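Local coordinates for protein prefoldin beta subunit 2 (Thermococcus sp., PDB 3AEI) that probably works as a beta-type subunit of prefoldin, the coiled-coil chaperone that captures unfolded proteins and hands them to the group II chaperonin, at residues 28-33 with 64-69. Residues are numbered along the deposited sequence; the frame is centred on the assembly and turned at random. Where two conformers were deposited one is given.
Sequences KELEYA and EHIERS. With SO4 (sulfate ion), chain C.
The prefoldin beta subunit is an antiparallel helical hairpin with a small beta hairpin at its turn, and here, near the turn, the helix segments 28-33 and 64-69 pack at 148° with their axes 9.7 Å apart at closest approach. L30 and I66 carry the apolar seam. Both point at the opposing helix, and the CG2 branch of I66 lies 3.9 Å from CB of L30. That methyl stands anti to its own backbone N (CG1 has chi1 -67°), which also brings it close to the carbonyl oxygen of L30. At the end of I66, CD1 faces CB of A33 at 4.4 Å, where a small residue suits the approach of a branched one. The other end of L30 turns to S69: CD1 meets the serine CB at 3.5 Å. Serine fits this margin because it is short and its OG can fold back to the carbonyl oxygen of H65, 3.0 Å away; OG and the S69 N reach that oxygen from opposite faces of its plane.

H65 marks the polar border, where CD2 of L30 approaches its ring obliquely. ND1 donates to O2 of the sulfate at 2.8 Å, with the ion at the ring edge and in its plane, while NE2 is hydrogen-bonded to OD1 of D52 of the second subunit. Replacing the histidine with a leucine would probably leave D52 of the second subunit and the sulfate each without their imidazole partner. Thus, with no hydrogen bond between the two segments, apolar packing joins them, and the E31-R70 salt bridge ties the same helices just beyond, whereas the imidazole, using both nitrogens, links the hairpin to its neighbour and to an anion probably acquired from the crystallisation liquor.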
loop_
_atom_site.group_PDB
_atom_site.type_symbol
_atom_site.label_atom_id
_atom_site.label_comp_id
_atom_site.label_asym_id
_atom_site.label_seq_id
_atom_site.Cartn_x
_atom_site.Cartn_y
_atom_site.Cartn_z
ATOM N N LYS A 28 -3.020 -2.132 -16.792
ATOM C CA LYS A 28 -4.281 -1.609 -17.266
ATOM C C LYS A 28 -4.509 -0.173 -16.755
ATOM O O LYS A 28 -5.094 0.631 -17.454
ATOM C CB LYS A 28 -5.459 -2.481 -16.802
ATOM C CG LYS A 28 -5.557 -3.862 -17.421
ATOM C CD LYS A 28 -6.588 -4.660 -16.608
ATOM C CE LYS A 28 -6.769 -6.094 -17.069
ATOM N NZ LYS A 28 -7.713 -6.817 -16.115
ATOM N N GLU A 29 -4.061 0.120 -15.533
ATOM C CA GLU A 29 -4.214 1.468 -14.993
ATOM C C GLU A 29 -3.395 2.448 -15.836
ATOM O O GLU A 29 -3.842 3.557 -16.119
ATOM C CB GLU A 29 -3.775 1.522 -13.519
ATOM C CG GLU A 29 -4.747 0.758 -12.586
ATOM C CD GLU A 29 -4.216 0.553 -11.170
ATOM O OE1 GLU A 29 -5.049 0.348 -10.258
ATOM O OE2 GLU A 29 -2.979 0.568 -10.954
ATOM N N LEU A 30 -2.188 2.051 -16.241
ATOM C CA LEU A 30 -1.348 2.941 -17.055
ATOM C C LEU A 30 -1.923 3.120 -18.460
ATOM O O LEU A 30 -1.839 4.208 -19.015
ATOM C CB LEU A 30 0.107 2.430 -17.159
ATOM C CG LEU A 30 0.876 2.411 -15.833
ATOM C CD1 LEU A 30 2.209 1.642 -16.039
ATOM C CD2 LEU A 30 1.141 3.808 -15.347
ATOM N N GLU A 31 -2.521 2.064 -19.029
ATOM C CA GLU A 31 -3.167 2.189 -20.354
ATOM C C GLU A 31 -4.370 3.150 -20.262
ATOM O O GLU A 31 -4.585 3.971 -21.156
ATOM C CB GLU A 31 -3.586 0.794 -20.866
ATOM C CG GLU A 31 -2.359 -0.126 -20.955
ATOM C CD GLU A 31 -2.667 -1.573 -21.320
ATOM O OE1 GLU A 31 -3.726 -2.092 -20.896
ATOM O OE2 GLU A 31 -1.824 -2.195 -22.017
ATOM N N TYR A 32 -5.123 3.094 -19.154
ATOM C CA TYR A 32 -6.243 3.989 -18.959
ATOM C C TYR A 32 -5.720 5.416 -18.884
ATOM O O TYR A 32 -6.236 6.313 -19.556
ATOM C CB TYR A 32 -6.986 3.621 -17.676
ATOM C CG TYR A 32 -8.367 4.211 -17.589
ATOM C CD1 TYR A 32 -9.498 3.455 -17.923
ATOM C CD2 TYR A 32 -8.547 5.501 -17.130
ATOM C CE1 TYR A 32 -10.782 3.991 -17.781
ATOM C CE2 TYR A 32 -9.826 6.052 -16.987
ATOM C CZ TYR A 32 -10.934 5.284 -17.309
ATOM O OH TYR A 32 -12.190 5.801 -17.099
ATOM N N ALA A 33 -4.652 5.612 -18.111
ATOM C CA ALA A 33 -4.056 6.942 -17.961
ATOM C C ALA A 33 -3.609 7.469 -19.345
ATOM O O ALA A 33 -3.803 8.646 -19.652
ATOM C CB ALA A 33 -2.849 6.876 -17.006
ATOM N N GLU A 64 6.094 8.056 -22.412
ATOM C CA GLU A 64 7.285 7.202 -22.447
ATOM C C GLU A 64 7.311 6.209 -21.297
ATOM O O GLU A 64 7.580 5.007 -21.476
ATOM C CB GLU A 64 8.538 8.065 -22.424
ATOM C CG GLU A 64 8.925 8.575 -23.779
ATOM C CD GLU A 64 10.203 9.391 -23.755
ATOM O OE1 GLU A 64 11.127 9.042 -22.982
ATOM O OE2 GLU A 64 10.275 10.374 -24.526
ATOM N N HIS A 65 6.971 6.707 -20.117
ATOM C CA HIS A 65 6.929 5.858 -18.953
ATOM C C HIS A 65 5.865 4.758 -19.124
ATOM O O HIS A 65 6.111 3.586 -18.805
ATOM C CB HIS A 65 6.633 6.693 -17.714
ATOM C CG HIS A 65 6.331 5.873 -16.507
ATOM N ND1 HIS A 65 7.243 4.999 -15.947
ATOM C CD2 HIS A 65 5.206 5.783 -15.760
ATOM C CE1 HIS A 65 6.688 4.410 -14.902
ATOM N NE2 HIS A 65 5.454 4.863 -14.770
ATOM N N ILE A 66 4.695 5.131 -19.632
ATOM C CA ILE A 66 3.634 4.166 -19.803
ATOM C C ILE A 66 4.042 3.079 -20.808
ATOM O O ILE A 66 3.892 1.882 -20.546
ATOM C CB ILE A 66 2.358 4.850 -20.261
ATOM C CG1 ILE A 66 1.827 5.771 -19.136
ATOM C CG2 ILE A 66 1.288 3.774 -20.603
ATOM C CD1 ILE A 66 0.740 6.717 -19.560
ATOM N N GLU A 67 4.622 3.491 -21.930
ATOM C CA GLU A 67 5.024 2.507 -22.910
ATOM C C GLU A 67 6.134 1.581 -22.424
ATOM O O GLU A 67 6.093 0.383 -22.705
ATOM C CB GLU A 67 5.416 3.184 -24.231
ATOM C CG GLU A 67 4.228 3.870 -24.896
ATOM C CD GLU A 67 3.158 2.861 -25.288
ATOM O OE1 GLU A 67 3.517 1.803 -25.864
ATOM O OE2 GLU A 67 1.960 3.112 -25.029
ATOM N N ARG A 68 7.121 2.108 -21.712
ATOM C CA ARG A 68 8.183 1.245 -21.235
ATOM C C ARG A 68 7.642 0.302 -20.175
ATOM O O ARG A 68 7.958 -0.879 -20.174
ATOM C CB ARG A 68 9.338 2.055 -20.638
ATOM C CG ARG A 68 10.028 2.993 -21.630
ATOM C CD ARG A 68 11.334 3.536 -21.054
ATOM N NE ARG A 68 11.831 4.712 -21.759
ATOM C CZ ARG A 68 11.610 5.965 -21.372
ATOM N NH1 ARG A 68 10.896 6.218 -20.278
ATOM N NH2 ARG A 68 12.111 6.971 -22.071
ATOM N N SER A 69 6.816 0.834 -19.279
ATOM C CA SER A 69 6.277 0.016 -18.196
ATOM C C SER A 69 5.416 -1.098 -18.766
ATOM O O SER A 69 5.456 -2.231 -18.278
ATOM C CB SER A 69 5.447 0.901 -17.227
ATOM O OG SER A 69 6.296 1.759 -16.481
HETATM S S SO4 C . 10.528 4.194 -16.857
HETATM O O1 SO4 C . 11.395 3.527 -17.847
HETATM O O2 SO4 C . 9.355 3.346 -16.579
HETATM O O3 SO4 C . 10.073 5.490 -17.394
HETATM O O4 SO4 C . 11.290 4.409 -15.612
#